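Local coordinates for protein putative oxidoreductase FAD-binding subunit (Sulfolobus tokodaii, PDB 4ZOH) that binds flavin-adenine dinucleotide as the flavoprotein subunit of a putative oxidoreductase related to CO dehydrogenase, where it probably passes electrons through the flavin, at residues B[67-72]-B[166-171]; B[85-90]-B[192-197]; B[220-225]-B[237-242]. All blocks are in the same frame, centred on the assembly; numbering follows the deposited sequence.

Interaction 1: residues B[67-72]-B[166-171]; sequences NLYKIG and VPTFEG
Y69 and V166 form an antiparallel hydrogen-bonded pair. Y69 N donates to V166 O at 2.9 Å, and V166 N donates to Y69 O at 3.1 Å. The second bond is the straighter one, 164° at the hydrogen. Next along, L68 and P167 make a non-hydrogen-bonded pair. CA of P167 approaches N67 O at 3.3 Å as a CH...O contact. A last, weak bond runs from T168 N to N67 O.

This pairing joins strand 68-72 to the end of strand 160-167 in the five-stranded antiparallel sheet of the FAD-binding part. Beyond P167 the chain leaves the sheet as a loop.

Y69, V166 and I71 make apolar contacts on one face of the sheet. CG2 of V166 meets CB of Y69 at 3.8 Å, and CD1 of I71 reaches the same methyl more loosely. T168, just past the strand end, adds its methyl CG2 over one face of the Y69 ring, 4.0 Å from the centroid, in a CH-pi contact. The T168 torsion (chi1 47°) sets CG2 beside its own backbone N and turned to the ring. P167 O lies at the ring edge, in plane. T168 OG1 is hydrogen-bonded to a di(hydroxyethyl)ether molecule, probably from the crystallisation liquor.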
ATOM      1  N   ASN B  67      38.456  32.828 -38.729  1.00 45.38           N
ATOM      2  CA  ASN B  67      38.124  33.819 -37.710  1.00 54.89           C
ATOM      3  C   ASN B  67      36.580  33.797 -37.414  1.00 52.54           C
ATOM      4  O   ASN B  67      35.952  34.817 -37.047  1.00 50.26           O
ATOM      5  CB  ASN B  67      38.599  35.180 -38.217  1.00 60.48           C
ATOM      6  CG  ASN B  67      38.214  35.414 -39.676  1.00 77.52           C
ATOM      7  OD1 ASN B  67      37.090  35.110 -40.114  1.00 78.78           O
ATOM      8  ND2 ASN B  67      39.160  35.931 -40.447  1.00 81.25           N
ATOM      9  N   LEU B  68      35.973  32.628 -37.617  1.00 47.84           N
ATOM     10  CA  LEU B  68      34.611  32.348 -37.169  1.00 46.51           C
ATOM     11  C   LEU B  68      34.629  31.152 -36.249  1.00 44.65           C
ATOM     12  O   LEU B  68      35.332  30.189 -36.507  1.00 40.58           O
ATOM     13  CB  LEU B  68      33.707  32.070 -38.349  1.00 44.07           C
ATOM     14  CG  LEU B  68      32.789  33.219 -38.775  1.00 50.45           C
ATOM     15  CD1 LEU B  68      33.579  34.383 -39.306  1.00 46.70           C
ATOM     16  CD2 LEU B  68      31.803  32.731 -39.839  1.00 51.98           C
ATOM     17  N   TYR B  69      33.891  31.239 -35.152  1.00 39.44           N
ATOM     18  CA  TYR B  69      33.395  30.050 -34.476  1.00 35.72           C
ATOM     19  C   TYR B  69      32.054  29.655 -35.085  1.00 37.57           C
ATOM     20  O   TYR B  69      31.179  30.520 -35.291  1.00 33.31           O
ATOM     21  CB  TYR B  69      33.188  30.321 -33.020  1.00 37.54           C
ATOM     22  CG  TYR B  69      34.430  30.448 -32.186  1.00 33.73           C
ATOM     23  CD1 TYR B  69      35.136  29.320 -31.814  1.00 32.11           C
ATOM     24  CD2 TYR B  69      34.860  31.726 -31.697  1.00 36.06           C
ATOM     25  CE1 TYR B  69      36.242  29.415 -30.975  1.00 34.47           C
ATOM     26  CE2 TYR B  69      35.983  31.845 -30.879  1.00 32.10           C
ATOM     27  CZ  TYR B  69      36.659  30.691 -30.524  1.00 32.33           C
ATOM     28  OH  TYR B  69      37.755  30.744 -29.734  1.00 35.03           O
ATOM     29  N   LYS B  70      31.930  28.368 -35.425  1.00 35.09           N
ATOM     30  CA  LYS B  70      30.663  27.811 -35.877  1.00 39.92           C
ATOM     31  C   LYS B  70      30.153  26.861 -34.789  1.00 38.88           C
ATOM     32  O   LYS B  70      30.906  26.010 -34.259  1.00 33.64           O
ATOM     33  CB  LYS B  70      30.812  27.127 -37.235  1.00 44.90           C
ATOM     34  CG  LYS B  70      31.555  27.992 -38.226  1.00 48.63           C
ATOM     35  CD  LYS B  70      31.209  27.641 -39.635  1.00 53.36           C
ATOM     36  CE  LYS B  70      31.845  28.674 -40.538  1.00 50.30           C
ATOM     37  NZ  LYS B  70      31.502  28.334 -41.926  1.00 50.08           N
ATOM     38  N   ILE B  71      28.890  27.089 -34.406  1.00 36.36           N
ATOM     39  CA  ILE B  71      28.336  26.466 -33.217  1.00 33.74           C
ATOM     40  C   ILE B  71      27.114  25.719 -33.661  1.00 29.63           C
ATOM     41  O   ILE B  71      26.151  26.338 -34.145  1.00 27.75           O
ATOM     42  CB  ILE B  71      27.944  27.491 -32.111  1.00 35.31           C
ATOM     43  CG1 ILE B  71      29.137  28.322 -31.705  1.00 32.90           C
ATOM     44  CG2 ILE B  71      27.306  26.773 -30.886  1.00 33.06           C
ATOM     45  CD1 ILE B  71      28.704  29.713 -31.361  1.00 36.00           C
ATOM     46  N   GLY B  72      27.123  24.403 -33.475  1.00 29.47           N
ATOM     47  CA  GLY B  72      25.928  23.622 -33.866  1.00 27.46           C
ATOM     48  C   GLY B  72      24.723  24.043 -33.041  1.00 29.91           C
ATOM     49  O   GLY B  72      24.867  24.266 -31.832  1.00 30.52           O
ATOM     50  N   VAL B 166      29.827  33.350 -35.102  1.00 38.62           N
ATOM     51  CA  VAL B 166      30.316  34.560 -34.440  1.00 35.44           C
ATOM     52  C   VAL B 166      31.803  34.737 -34.827  1.00 39.55           C
ATOM     53  O   VAL B 166      32.504  33.738 -35.050  1.00 37.80           O
ATOM     54  CB  VAL B 166      30.177  34.477 -32.883  1.00 33.02           C
ATOM     55  CG1 VAL B 166      28.697  34.528 -32.441  1.00 35.66           C
ATOM     56  CG2 VAL B 166      30.940  33.297 -32.282  1.00 30.13           C
ATOM     57  N   PRO B 167      32.304  35.998 -34.877  1.00 38.59           N
ATOM     58  CA  PRO B 167      33.747  36.208 -35.069  1.00 35.24           C
ATOM     59  C   PRO B 167      34.500  35.646 -33.860  1.00 37.25           C
ATOM     60  O   PRO B 167      33.897  35.419 -32.794  1.00 37.28           O
ATOM     61  CB  PRO B 167      33.874  37.745 -35.113  1.00 36.22           C
ATOM     62  CG  PRO B 167      32.503  38.229 -35.497  1.00 40.19           C
ATOM     63  CD  PRO B 167      31.561  37.274 -34.799  1.00 41.40           C
ATOM     64  N   THR B 168      35.808  35.455 -33.981  1.00 36.32           N
ATOM     65  CA  THR B 168      36.585  34.845 -32.900  1.00 35.13           C
ATOM     66  C   THR B 168      37.063  35.760 -31.781  1.00 35.43           C
ATOM     67  O   THR B 168      37.503  35.271 -30.727  1.00 30.69           O
ATOM     68  CB  THR B 168      37.802  34.082 -33.419  1.00 35.38           C
ATOM     69  OG1 THR B 168      38.467  34.907 -34.357  1.00 34.55           O
ATOM     70  CG2 THR B 168      37.346  32.855 -34.106  1.00 34.29           C
ATOM     71  N   PHE B 169      36.990  37.079 -32.023  1.00 36.79           N
ATOM     72  CA  PHE B 169      37.365  38.146 -31.051  1.00 31.78           C
ATOM     73  C   PHE B 169      38.637  37.907 -30.279  1.00 31.01           C
ATOM     74  O   PHE B 169      38.661  38.156 -29.062  1.00 33.09           O
ATOM     75  CB  PHE B 169      36.216  38.450 -30.083  1.00 30.20           C
ATOM     76  CG  PHE B 169      34.966  38.890 -30.770  1.00 32.32           C
ATOM     77  CD1 PHE B 169      34.824  40.210 -31.195  1.00 30.98           C
ATOM     78  CD2 PHE B 169      33.932  37.986 -30.993  1.00 31.39           C
ATOM     79  CE1 PHE B 169      33.675  40.599 -31.859  1.00 30.42           C
ATOM     80  CE2 PHE B 169      32.767  38.368 -31.622  1.00 30.51           C
ATOM     81  CZ  PHE B 169      32.648  39.680 -32.068  1.00 34.80           C
ATOM     82  N   GLU B 170      39.699  37.458 -30.952  1.00 30.82           N
ATOM     83  CA  GLU B 170      40.980  37.224 -30.259  1.00 39.41           C
ATOM     84  C   GLU B 170      41.600  38.521 -29.722  1.00 36.47           C
ATOM     85  O   GLU B 170      41.535  39.547 -30.378  1.00 35.84           O
ATOM     86  CB  GLU B 170      41.970  36.524 -31.188  1.00 47.10           C
ATOM     87  CG  GLU B 170      41.642  35.049 -31.382  1.00 52.55           C
ATOM     88  CD  GLU B 170      42.390  34.425 -32.541  1.00 62.78           C
ATOM     89  OE1 GLU B 170      43.618  34.664 -32.636  1.00 73.17           O
ATOM     90  OE2 GLU B 170      41.759  33.699 -33.358  1.00 65.03           O
ATOM     91  N   GLY B 171      42.221  38.445 -28.550  1.00 38.59           N
ATOM     92  CA  GLY B 171      42.690  39.634 -27.826  1.00 38.59           C
ATOM     93  C   GLY B 171      41.615  40.617 -27.284  1.00 41.03           C
ATOM     94  O   GLY B 171      41.974  41.659 -26.670  1.00 32.83           O
TER

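Interaction 2: residues B[85-90]-B[192-197]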
ATOM      1  N   ILE B  85      34.933  30.636 -25.928  1.00 31.62           N
ATOM      2  CA  ILE B  85      34.554  31.669 -26.866  1.00 30.69           C
ATOM      3  C   ILE B  85      34.426  32.970 -26.090  1.00 36.38           C
ATOM      4  O   ILE B  85      33.664  33.009 -25.063  1.00 34.04           O
ATOM      5  CB  ILE B  85      33.249  31.373 -27.575  1.00 34.01           C
ATOM      6  CG1 ILE B  85      33.301  29.934 -28.154  1.00 33.33           C
ATOM      7  CG2 ILE B  85      32.921  32.485 -28.607  1.00 29.88           C
ATOM      8  CD1 ILE B  85      32.089  29.599 -28.999  1.00 30.98           C
ATOM      9  N   PRO B  86      35.188  34.028 -26.520  1.00 31.85           N
ATOM     10  CA  PRO B  86      35.157  35.306 -25.836  1.00 29.59           C
ATOM     11  C   PRO B  86      33.729  35.821 -25.724  1.00 29.20           C
ATOM     12  O   PRO B  86      32.995  35.745 -26.695  1.00 28.10           O
ATOM     13  CB  PRO B  86      36.013  36.196 -26.763  1.00 29.67           C
ATOM     14  CG  PRO B  86      37.071  35.246 -27.267  1.00 27.67           C
ATOM     15  CD  PRO B  86      36.280  33.974 -27.523  1.00 29.29           C
ATOM     16  N   LEU B  87      33.367  36.330 -24.535  1.00 27.89           N
ATOM     17  CA  LEU B  87      31.967  36.778 -24.179  1.00 29.38           C
ATOM     18  C   LEU B  87      30.870  35.662 -24.118  1.00 29.12           C
ATOM     19  O   LEU B  87      30.119  35.572 -23.139  1.00 28.19           O
ATOM     20  CB  LEU B  87      31.472  37.945 -25.056  1.00 24.32           C
ATOM     21  CG  LEU B  87      30.117  38.500 -24.686  1.00 24.85           C
ATOM     22  CD1 LEU B  87      30.102  39.112 -23.287  1.00 24.83           C
ATOM     23  CD2 LEU B  87      29.616  39.521 -25.687  1.00 26.92           C
ATOM     24  N   LEU B  88      30.764  34.901 -25.195  1.00 25.84           N
ATOM     25  CA  LEU B  88      29.692  33.954 -25.389  1.00 30.22           C
ATOM     26  C   LEU B  88      29.707  32.822 -24.325  1.00 25.72           C
ATOM     27  O   LEU B  88      28.678  32.506 -23.748  1.00 25.64           O
ATOM     28  CB  LEU B  88      29.703  33.395 -26.840  1.00 30.71           C
ATOM     29  CG  LEU B  88      28.400  32.589 -27.148  1.00 34.91           C
ATOM     30  CD1 LEU B  88      27.216  33.545 -27.024  1.00 32.26           C
ATOM     31  CD2 LEU B  88      28.366  31.898 -28.518  1.00 27.09           C
ATOM     32  N   SER B  89      30.875  32.250 -24.080  1.00 23.16           N
ATOM     33  CA  SER B  89      31.023  31.226 -23.052  1.00 28.52           C
ATOM     34  C   SER B  89      30.643  31.706 -21.678  1.00 32.70           C
ATOM     35  O   SER B  89      29.941  30.999 -20.937  1.00 26.60           O
ATOM     36  CB  SER B  89      32.418  30.671 -23.025  1.00 24.37           C
ATOM     37  OG  SER B  89      32.662  30.000 -24.249  1.00 25.01           O
ATOM     38  N   GLU B  90      31.125  32.895 -21.319  1.00 29.56           N
ATOM     39  CA  GLU B  90      30.757  33.421 -20.021  1.00 27.47           C
ATOM     40  C   GLU B  90      29.231  33.707 -19.943  1.00 25.48           C
ATOM     41  O   GLU B  90      28.611  33.435 -18.921  1.00 26.71           O
ATOM     42  CB  GLU B  90      31.574  34.642 -19.704  1.00 31.57           C
ATOM     43  CG  GLU B  90      31.183  35.366 -18.421  1.00 36.32           C
ATOM     44  CD  GLU B  90      32.026  36.604 -18.214  1.00 36.35           C
ATOM     45  OE1 GLU B  90      33.245  36.494 -18.446  1.00 38.21           O
ATOM     46  OE2 GLU B  90      31.480  37.662 -17.854  1.00 35.13           O
ATOM     47  N   ALA B 192      26.021  42.769 -22.035  1.00 26.66           N
ATOM     48  CA  ALA B 192      27.150  42.056 -22.613  1.00 31.08           C
ATOM     49  C   ALA B 192      28.130  42.990 -23.315  1.00 32.85           C
ATOM     50  O   ALA B 192      27.742  43.698 -24.256  1.00 35.46           O
ATOM     51  CB  ALA B 192      26.697  40.986 -23.608  1.00 27.26           C
ATOM     52  N   LEU B 193      29.386  42.938 -22.891  1.00 27.67           N
ATOM     53  CA  LEU B 193      30.377  43.849 -23.447  1.00 31.40           C
ATOM     54  C   LEU B 193      31.528  43.083 -24.119  1.00 31.73           C
ATOM     55  O   LEU B 193      32.041  42.097 -23.560  1.00 28.82           O
ATOM     56  CB  LEU B 193      30.948  44.757 -22.341  1.00 27.96           C
ATOM     57  CG  LEU B 193      31.790  45.973 -22.844  1.00 30.13           C
ATOM     58  CD1 LEU B 193      31.506  47.211 -22.008  1.00 28.36           C
ATOM     59  CD2 LEU B 193      33.270  45.623 -22.740  1.00 26.57           C
ATOM     60  N   LEU B 194      31.909  43.576 -25.295  1.00 32.48           N
ATOM     61  CA  LEU B 194      33.195  43.242 -25.928  1.00 35.66           C
ATOM     62  C   LEU B 194      33.955  44.518 -26.324  1.00 36.83           C
ATOM     63  O   LEU B 194      33.387  45.456 -26.903  1.00 32.44           O
ATOM     64  CB  LEU B 194      32.977  42.446 -27.182  1.00 30.76           C
ATOM     65  CG  LEU B 194      32.925  40.929 -27.054  1.00 29.99           C
ATOM     66  CD1 LEU B 194      32.186  40.430 -28.264  1.00 31.20           C
ATOM     67  CD2 LEU B 194      34.336  40.359 -26.993  1.00 29.89           C
ATOM     68  N   LEU B 195      35.247  44.534 -26.024  1.00 35.41           N
ATOM     69  CA  LEU B 195      36.103  45.629 -26.490  1.00 34.63           C
ATOM     70  C   LEU B 195      37.513  45.127 -26.671  1.00 35.07           C
ATOM     71  O   LEU B 195      37.955  44.136 -26.007  1.00 30.13           O
ATOM     72  CB  LEU B 195      36.078  46.814 -25.498  1.00 32.33           C
ATOM     73  CG  LEU B 195      36.784  46.644 -24.137  1.00 29.92           C
ATOM     74  CD1 LEU B 195      38.288  46.813 -24.293  1.00 31.96           C
ATOM     75  CD2 LEU B 195      36.314  47.651 -23.091  1.00 32.44           C
ATOM     76  N   LYS B 196      38.232  45.869 -27.519  1.00 34.00           N
ATOM     77  CA  LYS B 196      39.656  45.620 -27.766  1.00 33.64           C
ATOM     78  C   LYS B 196      40.431  46.935 -27.745  1.00 32.22           C
ATOM     79  O   LYS B 196      40.008  47.971 -28.319  1.00 28.89           O
ATOM     80  CB  LYS B 196      39.843  44.891 -29.090  1.00 32.44           C
ATOM     81  CG  LYS B 196      41.276  44.452 -29.437  1.00 39.66           C
ATOM     82  CD  LYS B 196      41.271  44.136 -30.938  1.00 42.02           C
ATOM     83  CE  LYS B 196      42.577  43.556 -31.454  1.00 47.83           C
ATOM     84  NZ  LYS B 196      43.031  42.448 -30.581  1.00 54.18           N
ATOM     85  N   LEU B 197      41.557  46.844 -27.078  1.00 32.76           N
ATOM     86  CA  LEU B 197      42.464  47.954 -26.817  1.00 37.25           C
ATOM     87  C   LEU B 197      43.576  47.969 -27.884  1.00 40.96           C
ATOM     88  O   LEU B 197      44.149  46.900 -28.222  1.00 38.74           O
ATOM     89  CB  LEU B 197      43.076  47.795 -25.408  1.00 31.43           C
ATOM     90  CG  LEU B 197      42.083  48.076 -24.233  1.00 29.48           C
ATOM     91  CD1 LEU B 197      42.836  48.158 -22.954  1.00 29.27           C
ATOM     92  CD2 LEU B 197      41.320  49.373 -24.389  1.00 31.46           C
TER
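P86 makes a loose contact with the strand, its CB lying 4.5 Å from CD2 of L194. The proline also packs on Y69 and F174.

L87 follows, at the N-cap position of helix 88-93, and carries most of the contact. Its first torsion (chi1 -176°) carries CG away from the backbone N, and the fork at CG then sends both methyls to the strand. CD2 touches CD1 of L194 at 3.8 Å and CB of A192 at 3.9 Å. CD1 rests on the same A192 methyl and lies 3.6 Å from the backbone O of L193. CB of L87 adds a contact with CG of L194, also at 3.9 Å. The L87 and L194 side chains meet at a slant. A192 and L194, two apart on the strand, thus receive one leucine between them, while L193 CB points away and its side chain packs on helix 257-276.

From L88 onward the chain turns into the helix. S89 ties this turn together, because its OG accepts a bond from I85 N at 2.9 Å and S89 N bonds I85 O.

The contact joins the FAD-binding part to strand 189-198 of the C-terminal sheet. No hydrogen bond or salt bridge crosses between the two segments. The join is apolar and buried, and rests on shape fit and exclusion of water.

Interaction 3: residues B[220-225]-B[237-242]; sequences KGAEEE and EKAATR
Helices 220-226 and 233-243 run nearly antiparallel here, with segment axes 7.4 Å apart at 161°, and come closest at A222 and A239, whose CA atoms are 4.1 Å apart. The small residues permit this approach. CB of A222 lies 3.2 Å from the backbone O of A239, and the two alanine methyls also touch.

R242 is the main side chain of the contact. It fits as a knob into a hole formed by G221, A222, E224 and E225. Its guanidinium lies flat over G221, with CA of the glycine 3.6 Å above its plane. A bend at chi3 (65°) turns the group along the first helix toward the two glutamates. NH2 then makes two salt bridges in the guanidinium plane. One goes to OE1 of E224 at 3.1 Å and is nearly straight; it meets that oxygen from above the carboxylate plane. The other goes to OE1 of E225 at 3.2 Å and uses its anti lone pair. A water is bound at NH1 of R242; its link to E224 is doubtful. R242 NE pairs with E245, outside the segments.

E225 also lies against K238. CG of E225 meets CG of K238 at 3.8 Å. A second water bridges E225 OE1 and K238 NZ. OE2 of E225 has its own salt bridge, to K229.

This antiparallel helix pair belongs to the C-terminal part of the chain. Its tight middle is alanine on alanine, and a charged network covers one flank. E224 and E225 at NH2, together with E245 at NE, probably stabilise the positive charge of R242 and limit rotation of its guanidinium.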
ATOM      1  N   LYS B 220      24.090  51.802 -28.635  1.00 36.83           N
ATOM      2  CA  LYS B 220      24.689  52.690 -29.652  1.00 42.24           C
ATOM      3  C   LYS B 220      25.370  53.948 -29.081  1.00 39.04           C
ATOM      4  O   LYS B 220      26.482  54.326 -29.475  1.00 35.07           O
ATOM      5  CB  LYS B 220      23.622  53.065 -30.711  1.00 46.23           C
ATOM      6  CG  LYS B 220      23.214  51.966 -31.703  1.00 51.88           C
ATOM      7  CD  LYS B 220      24.211  51.745 -32.851  1.00 60.91           C
ATOM      8  CE  LYS B 220      25.466  50.902 -32.474  1.00 64.45           C
ATOM      9  NZ  LYS B 220      25.547  49.522 -33.061  1.00 58.29           N
ATOM     10  N   GLY B 221      24.700  54.566 -28.117  1.00 38.77           N
ATOM     11  CA  GLY B 221      25.180  55.785 -27.483  1.00 38.22           C
ATOM     12  C   GLY B 221      26.348  55.522 -26.564  1.00 42.17           C
ATOM     13  O   GLY B 221      27.270  56.365 -26.431  1.00 40.69           O
ATOM     14  N   ALA B 222      26.322  54.371 -25.897  1.00 34.57           N
ATOM     15  CA  ALA B 222      27.439  54.041 -25.026  1.00 33.77           C
ATOM     16  C   ALA B 222      28.654  53.719 -25.897  1.00 32.10           C
ATOM     17  O   ALA B 222      29.815  54.070 -25.565  1.00 33.35           O
ATOM     18  CB  ALA B 222      27.089  52.901 -24.078  1.00 27.91           C
ATOM     19  N   GLU B 223      28.371  53.104 -27.030  1.00 32.76           N
ATOM     20  CA  GLU B 223      29.406  52.803 -28.014  1.00 41.48           C
ATOM     21  C   GLU B 223      30.120  54.029 -28.620  1.00 41.77           C
ATOM     22  O   GLU B 223      31.363  54.126 -28.527  1.00 44.06           O
ATOM     23  CB  GLU B 223      28.867  51.871 -29.092  1.00 38.49           C
ATOM     24  CG  GLU B 223      28.782  50.458 -28.565  1.00 38.71           C
ATOM     25  CD  GLU B 223      28.006  49.550 -29.491  1.00 41.95           C
ATOM     26  OE1 GLU B 223      27.950  49.842 -30.711  1.00 36.01           O
ATOM     27  OE2 GLU B 223      27.475  48.531 -28.983  1.00 40.29           O
ATOM     28  N   GLU B 224      29.351  54.927 -29.244  1.00 46.10           N
ATOM     29  CA  GLU B 224      29.800  56.285 -29.609  1.00 43.75           C
ATOM     30  C   GLU B 224      30.707  56.931 -28.560  1.00 39.48           C
ATOM     31  O   GLU B 224      31.804  57.308 -28.846  1.00 45.18           O
ATOM     32  CB  GLU B 224      28.593  57.163 -29.731  1.00 48.45           C
ATOM     33  CG  GLU B 224      28.111  57.409 -31.133  1.00 55.04           C
ATOM     34  CD  GLU B 224      27.099  58.522 -31.081  1.00 62.80           C
ATOM     35  OE1 GLU B 224      27.416  59.578 -30.503  1.00 57.06           O
ATOM     36  OE2 GLU B 224      25.970  58.327 -31.550  1.00 66.89           O
ATOM     37  N   GLU B 225      30.272  56.975 -27.319  1.00 40.10           N
ATOM     38  CA  GLU B 225      31.074  57.550 -26.241  1.00 41.86           C
ATOM     39  C   GLU B 225      32.446  56.909 -25.997  1.00 43.98           C
ATOM     40  O   GLU B 225      33.335  57.549 -25.447  1.00 37.08           O
ATOM     41  CB  GLU B 225      30.259  57.527 -24.974  1.00 43.36           C
ATOM     42  CG  GLU B 225      30.118  58.839 -24.259  1.00 59.06           C
ATOM     43  CD  GLU B 225      30.249  60.042 -25.185  1.00 57.26           C
ATOM     44  OE1 GLU B 225      29.308  60.353 -26.013  1.00 46.21           O
ATOM     45  OE2 GLU B 225      31.341  60.625 -25.036  1.00 52.28           O
ATOM     46  N   GLU B 237      31.860  56.821 -17.219  1.00 40.93           N
ATOM     47  CA  GLU B 237      30.695  57.408 -16.571  1.00 43.37           C
ATOM     48  C   GLU B 237      29.695  57.925 -17.640  1.00 47.07           C
ATOM     49  O   GLU B 237      28.493  57.641 -17.600  1.00 46.30           O
ATOM     50  CB  GLU B 237      31.217  58.518 -15.652  1.00 46.48           C
ATOM     51  CG  GLU B 237      30.192  59.331 -14.904  1.00 51.88           C
ATOM     52  CD  GLU B 237      29.236  58.446 -14.142  1.00 57.28           C
ATOM     53  OE1 GLU B 237      29.682  57.387 -13.607  1.00 48.45           O
ATOM     54  OE2 GLU B 237      28.047  58.817 -14.118  1.00 58.70           O
ATOM     55  N   LYS B 238      30.218  58.593 -18.656  1.00 45.12           N
ATOM     56  CA  LYS B 238      29.375  59.126 -19.699  1.00 45.19           C
ATOM     57  C   LYS B 238      28.771  58.014 -20.561  1.00 40.66           C
ATOM     58  O   LYS B 238      27.601  58.111 -20.940  1.00 40.29           O
ATOM     59  CB  LYS B 238      30.119  60.192 -20.553  1.00 50.91           C
ATOM     60  CG  LYS B 238      29.091  61.031 -21.326  1.00 62.23           C
ATOM     61  CD  LYS B 238      29.541  62.343 -21.953  1.00 64.81           C
ATOM     62  CE  LYS B 238      28.270  63.001 -22.499  1.00 67.15           C
ATOM     63  NZ  LYS B 238      28.425  63.633 -23.840  1.00 71.85           N
ATOM     64  N   ALA B 239      29.568  56.991 -20.906  1.00 40.16           N
ATOM     65  CA  ALA B 239      29.083  55.883 -21.738  1.00 39.32           C
ATOM     66  C   ALA B 239      28.003  55.119 -20.992  1.00 32.60           C
ATOM     67  O   ALA B 239      26.970  54.786 -21.555  1.00 36.77           O
ATOM     68  CB  ALA B 239      30.215  54.958 -22.074  1.00 40.26           C
ATOM     69  N   ALA B 240      28.237  54.904 -19.702  1.00 33.38           N
ATOM     70  CA  ALA B 240      27.301  54.157 -18.844  1.00 37.25           C
ATOM     71  C   ALA B 240      25.942  54.899 -18.828  1.00 37.86           C
ATOM     72  O   ALA B 240      24.877  54.276 -19.011  1.00 35.68           O
ATOM     73  CB  ALA B 240      27.866  53.937 -17.424  1.00 33.61           C
ATOM     74  N   THR B 241      26.005  56.231 -18.682  1.00 39.40           N
ATOM     75  CA  THR B 241      24.829  57.125 -18.866  1.00 35.00           C
ATOM     76  C   THR B 241      24.159  56.921 -20.204  1.00 38.80           C
ATOM     77  O   THR B 241      22.932  56.724 -20.259  1.00 43.41           O
ATOM     78  CB  THR B 241      25.179  58.639 -18.591  1.00 36.81           C
ATOM     79  OG1 THR B 241      25.768  58.720 -17.303  1.00 31.89           O
ATOM     80  CG2 THR B 241      23.933  59.550 -18.583  1.00 29.41           C
ATOM     81  N   ARG B 242      24.933  56.900 -21.285  1.00 39.99           N
ATOM     82  CA  ARG B 242      24.295  56.891 -22.616  1.00 39.13           C
ATOM     83  C   ARG B 242      23.687  55.559 -23.004  1.00 40.17           C
ATOM     84  O   ARG B 242      22.859  55.482 -23.939  1.00 43.52           O
ATOM     85  CB  ARG B 242      25.258  57.391 -23.701  1.00 39.05           C
ATOM     86  CG  ARG B 242      25.550  58.875 -23.543  1.00 43.25           C
ATOM     87  CD  ARG B 242      26.105  59.455 -24.795  1.00 39.12           C
ATOM     88  NE  ARG B 242      25.079  59.365 -25.810  1.00 43.76           N
ATOM     89  CZ  ARG B 242      25.346  59.422 -27.104  1.00 43.31           C
ATOM     90  NH1 ARG B 242      24.350  59.312 -27.969  1.00 45.85           N
ATOM     91  NH2 ARG B 242      26.610  59.585 -27.516  1.00 43.26           N
TER
HETATM   92  O   HOH W   1      24.312  59.812 -30.622  1.00 53.57           O
HETATM   93  O   HOH W   2      27.408  62.955 -26.325  1.00 48.20           O

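In the fold
From the N terminus, strand 68-72 comes first and segment 85-90 follows soon after. Interaction 1 closes a long loop when the chain returns at 166-171. That loop contains 85-90, whose partner 192-197 comes later, so interactions 1 and 2 cross along the chain. They also touch in space: I85 packs on Y69, L88 on I71, and K196 NZ makes a weak hydrogen bond to E170 O. Interaction 1 joins strand 68-72 to strand 160-167 within the sheet of the FAD-binding part, and interaction 2 ties that part to the C-terminal sheet. Interaction 3 follows in series. It closes a short helical hairpin about 18 Å from interaction 2, centre to centre, and touches neither of the others.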